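Local coordinates for protein mevalonate diphosphate decarboxylase (Legionella pneumophila, PDB 3LTO) that probably catalyses the ATP-dependent decarboxylation of mevalonate diphosphate, the step that yields isopentenyl diphosphate for isoprenoid lipid synthesis, at residues L45-E56 and Y89-S97. Numbering follows the deposited sequence.
Sequences LEKLPTKKDIWE and YVGGFLIQS
The indole of Trp55 turns its edge to the strand of Ile95 and Ser97: CB of both residues lies at that edge, in the ring plane, and NE1 donates to Ser97 OG (3.0 Å), tilted 18° from that plane. With CG anti to the backbone N (chi1 -179°), the ring lies across Ile95 at about a right angle, CD1 against CG2. The Phe93 ring has Asp53 OD1 at its edge, while CD1 packs 3.7 Å from Lys47 CA. Beside it, Leu45 and Ile95 point the same way, CD2 to CG1 3.9 Å.

The backbone bonds illustrate how one strand can pair on both sides with a single returning chain. Residues 45-47 run antiparallel to it: Leu94 N donates almost straight to Glu46 O (2.7 Å), and Glu46 N returns a bond to Leu94 O. After the turn, 54-55 run parallel to it, Ile95 N meeting Ile54 O and Glu56 N meeting Ile95 O. Between the two pairings, Gly92 gives its N-H to Thr50 O and takes that of Leu48, which sits 41° above its carbonyl plane. Asp53 has CG beside its own backbone N, which brings OD1 to Phe93 N (2.8 Å) through its anti lone pair; Lys84 forms a salt bridge with the same oxygen, which probably steadies the carboxylate's charge.

The parallel pairing closes a beta-alpha-beta unit through helix 71-87, whose Phe76 meets Trp55 and whose Leu80 touches Asp53 and Ile95. Helix 110-129 packs on Leu45 and Phe93, and strand 2-12 continues the N-terminal domain's mixed sheet beyond Leu45.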
loop_
_atom_site.group_PDB
_atom_site.type_symbol
_atom_site.label_atom_id
_atom_site.label_comp_id
_atom_site.label_asym_id
_atom_site.label_seq_id
_atom_site.Cartn_x
_atom_site.Cartn_y
_atom_site.Cartn_z
ATOM N N LEU A 45 11.121 -4.853 28.078
ATOM C CA LEU A 45 9.855 -4.492 28.687
ATOM C C LEU A 45 9.652 -5.299 29.949
ATOM O O LEU A 45 9.887 -6.503 29.962
ATOM C CB LEU A 45 8.688 -4.761 27.734
ATOM C CG LEU A 45 8.554 -3.849 26.521
ATOM C CD1 LEU A 45 7.388 -4.337 25.656
ATOM C CD2 LEU A 45 8.326 -2.411 26.987
ATOM N N GLU A 46 9.229 -4.620 31.006
ATOM C CA GLU A 46 8.942 -5.258 32.279
ATOM C C GLU A 46 7.557 -4.762 32.658
ATOM O O GLU A 46 7.292 -3.559 32.647
ATOM C CB GLU A 46 9.945 -4.843 33.360
ATOM C CG GLU A 46 11.396 -5.085 32.988
ATOM C CD GLU A 46 12.343 -4.930 34.168
ATOM O OE1 GLU A 46 12.239 -3.918 34.894
ATOM O OE2 GLU A 46 13.199 -5.817 34.363
ATOM N N LYS A 47 6.671 -5.690 32.981
ATOM C CA LYS A 47 5.321 -5.322 33.357
ATOM C C LYS A 47 5.324 -4.531 34.670
ATOM O O LYS A 47 6.107 -4.818 35.572
ATOM C CB LYS A 47 4.480 -6.593 33.480
ATOM C CG LYS A 47 3.016 -6.352 33.760
ATOM C CD LYS A 47 2.187 -7.569 33.384
ATOM C CE LYS A 47 2.629 -8.813 34.124
ATOM N NZ LYS A 47 1.793 -9.981 33.718
ATOM N N LEU A 48 4.478 -3.508 34.752
ATOM C CA LEU A 48 4.362 -2.699 35.962
ATOM C C LEU A 48 2.974 -2.965 36.547
ATOM O O LEU A 48 2.071 -3.420 35.838
ATOM C CB LEU A 48 4.502 -1.212 35.644
ATOM C CG LEU A 48 5.861 -0.686 35.182
ATOM C CD1 LEU A 48 5.695 0.730 34.670
ATOM C CD2 LEU A 48 6.862 -0.719 36.326
ATOM N N PRO A 49 2.786 -2.695 37.849
ATOM C CA PRO A 49 1.493 -2.912 38.514
ATOM C C PRO A 49 0.412 -1.938 38.051
ATOM O O PRO A 49 -0.774 -2.277 38.025
ATOM C CB PRO A 49 1.823 -2.720 39.996
ATOM C CG PRO A 49 3.296 -3.034 40.076
ATOM C CD PRO A 49 3.830 -2.366 38.836
ATOM N N THR A 50 0.834 -0.727 37.694
ATOM C CA THR A 50 -0.078 0.321 37.241
ATOM C C THR A 50 -0.548 0.113 35.806
ATOM O O THR A 50 -0.263 -0.907 35.186
ATOM C CB THR A 50 0.594 1.704 37.313
ATOM O OG1 THR A 50 -0.333 2.709 36.869
ATOM C CG2 THR A 50 1.825 1.743 36.418
ATOM N N LYS A 51 -1.268 1.103 35.290
ATOM C CA LYS A 51 -1.785 1.067 33.929
ATOM C C LYS A 51 -0.956 1.956 33.009
ATOM O O LYS A 51 -1.089 1.894 31.789
ATOM C CB LYS A 51 -3.240 1.550 33.897
ATOM C CG LYS A 51 -4.290 0.485 34.219
ATOM C CD LYS A 51 -4.208 0.026 35.659
ATOM C CE LYS A 51 -5.336 -0.938 36.004
ATOM N NZ LYS A 51 -5.232 -1.392 37.425
ATOM N N LYS A 52 -0.097 2.779 33.596
ATOM C CA LYS A 52 0.719 3.693 32.814
ATOM C C LYS A 52 2.163 3.254 32.591
ATOM O O LYS A 52 2.831 2.756 33.494
ATOM C CB LYS A 52 0.691 5.076 33.464
ATOM C CG LYS A 52 -0.691 5.716 33.466
ATOM C CD LYS A 52 -1.175 5.987 32.050
ATOM C CE LYS A 52 -2.454 6.808 32.055
ATOM N NZ LYS A 52 -2.917 7.118 30.676
ATOM N N ASP A 53 2.635 3.452 31.368
ATOM C CA ASP A 53 3.994 3.090 31.002
ATOM C C ASP A 53 5.001 4.119 31.499
ATOM O O ASP A 53 4.664 5.280 31.735
ATOM C CB ASP A 53 4.109 2.978 29.486
ATOM C CG ASP A 53 3.031 2.099 28.890
ATOM O OD1 ASP A 53 2.824 0.984 29.410
ATOM O OD2 ASP A 53 2.399 2.524 27.901
ATOM N N ILE A 54 6.243 3.679 31.662
ATOM C CA ILE A 54 7.315 4.564 32.089
ATOM C C ILE A 54 8.492 4.292 31.172
ATOM O O ILE A 54 8.815 3.134 30.906
ATOM C CB ILE A 54 7.746 4.294 33.543
ATOM C CG1 ILE A 54 6.602 4.636 34.504
ATOM C CG2 ILE A 54 8.985 5.094 33.870
ATOM C CD1 ILE A 54 6.949 4.395 35.956
ATOM N N TRP A 55 9.120 5.356 30.684
ATOM C CA TRP A 55 10.267 5.226 29.794
ATOM C C TRP A 55 11.567 5.606 30.492
ATOM O O TRP A 55 11.729 6.734 30.966
ATOM C CB TRP A 55 10.085 6.099 28.554
ATOM C CG TRP A 55 11.233 5.990 27.596
ATOM C CD1 TRP A 55 11.717 4.849 27.031
ATOM C CD2 TRP A 55 12.030 7.063 27.081
ATOM N NE1 TRP A 55 12.766 5.141 26.194
ATOM C CE2 TRP A 55 12.979 6.493 26.203
ATOM C CE3 TRP A 55 12.037 8.451 27.274
ATOM C CZ2 TRP A 55 13.924 7.260 25.517
ATOM C CZ3 TRP A 55 12.982 9.214 26.590
ATOM C CH2 TRP A 55 13.910 8.613 25.722
ATOM N N GLU A 56 12.493 4.654 30.549
ATOM C CA GLU A 56 13.779 4.887 31.181
ATOM C C GLU A 56 14.890 4.459 30.247
ATOM O O GLU A 56 15.334 3.315 30.281
ATOM C CB GLU A 56 13.870 4.113 32.492
ATOM C CG GLU A 56 15.223 4.187 33.179
ATOM C CD GLU A 56 15.281 3.294 34.404
ATOM O OE1 GLU A 56 14.688 2.197 34.345
ATOM O OE2 GLU A 56 15.920 3.675 35.415
ATOM N N TYR A 89 -4.823 -4.936 25.235
ATOM C CA TYR A 89 -4.242 -5.141 26.552
ATOM C C TYR A 89 -4.340 -3.890 27.411
ATOM O O TYR A 89 -4.260 -2.770 26.907
ATOM C CB TYR A 89 -2.769 -5.520 26.418
ATOM C CG TYR A 89 -2.067 -5.768 27.731
ATOM C CD1 TYR A 89 -2.158 -7.005 28.366
ATOM C CD2 TYR A 89 -1.275 -4.783 28.321
ATOM C CE1 TYR A 89 -1.476 -7.266 29.543
ATOM C CE2 TYR A 89 -0.579 -5.033 29.519
ATOM C CZ TYR A 89 -0.687 -6.281 30.116
ATOM O OH TYR A 89 0.007 -6.563 31.274
ATOM N N VAL A 90 -4.503 -4.090 28.714
ATOM C CA VAL A 90 -4.583 -2.980 29.651
ATOM C C VAL A 90 -3.546 -3.225 30.738
ATOM O O VAL A 90 -3.610 -4.227 31.446
ATOM C CB VAL A 90 -5.978 -2.876 30.306
ATOM C CG1 VAL A 90 -6.006 -1.691 31.287
ATOM C CG2 VAL A 90 -7.053 -2.699 29.230
ATOM N N GLY A 91 -2.587 -2.315 30.864
ATOM C CA GLY A 91 -1.546 -2.467 31.868
ATOM C C GLY A 91 -0.325 -1.674 31.448
ATOM O O GLY A 91 -0.090 -1.487 30.251
ATOM N N GLY A 92 0.453 -1.206 32.419
ATOM C CA GLY A 92 1.633 -0.420 32.100
ATOM C C GLY A 92 2.908 -1.235 32.027
ATOM O O GLY A 92 2.971 -2.354 32.533
ATOM N N PHE A 93 3.931 -0.664 31.401
ATOM C CA PHE A 93 5.221 -1.328 31.250
ATOM C C PHE A 93 6.354 -0.355 31.535
ATOM O O PHE A 93 6.223 0.851 31.290
ATOM C CB PHE A 93 5.400 -1.831 29.813
ATOM C CG PHE A 93 4.586 -3.044 29.475
ATOM C CD1 PHE A 93 5.061 -4.321 29.770
ATOM C CD2 PHE A 93 3.342 -2.913 28.860
ATOM C CE1 PHE A 93 4.306 -5.458 29.455
ATOM C CE2 PHE A 93 2.577 -4.039 28.543
ATOM C CZ PHE A 93 3.062 -5.318 28.841
ATOM N N LEU A 94 7.453 -0.877 32.066
ATOM C CA LEU A 94 8.638 -0.076 32.295
ATOM C C LEU A 94 9.384 -0.317 30.987
ATOM O O LEU A 94 9.624 -1.460 30.613
ATOM C CB LEU A 94 9.460 -0.610 33.472
ATOM C CG LEU A 94 10.867 -0.010 33.641
ATOM C CD1 LEU A 94 10.779 1.488 33.839
ATOM C CD2 LEU A 94 11.570 -0.653 34.833
ATOM N N ILE A 95 9.707 0.751 30.269
ATOM C CA ILE A 95 10.404 0.625 28.994
ATOM C C ILE A 95 11.863 1.025 29.143
ATOM O O ILE A 95 12.167 2.146 29.528
ATOM C CB ILE A 95 9.772 1.540 27.921
ATOM C CG1 ILE A 95 8.257 1.351 27.911
ATOM C CG2 ILE A 95 10.365 1.224 26.545
ATOM C CD1 ILE A 95 7.521 2.350 27.055
ATOM N N GLN A 96 12.763 0.097 28.848
ATOM C CA GLN A 96 14.185 0.384 28.923
ATOM C C GLN A 96 14.794 0.168 27.540
ATOM O O GLN A 96 14.955 -0.962 27.077
ATOM C CB GLN A 96 14.850 -0.508 29.978
ATOM C CG GLN A 96 14.507 -0.087 31.409
ATOM C CD GLN A 96 15.107 -1.005 32.453
ATOM O OE1 GLN A 96 15.336 -0.598 33.595
ATOM N NE2 GLN A 96 15.347 -2.258 32.074
ATOM N N SER A 97 15.106 1.277 26.879
ATOM C CA SER A 97 15.682 1.254 25.541
ATOM C C SER A 97 17.178 1.548 25.591
ATOM O O SER A 97 17.664 2.209 26.516
ATOM C CB SER A 97 14.985 2.291 24.660
ATOM O OG SER A 97 15.096 3.585 25.232
HETATM O O HOH W 1 -1.057 -8.378 32.832
#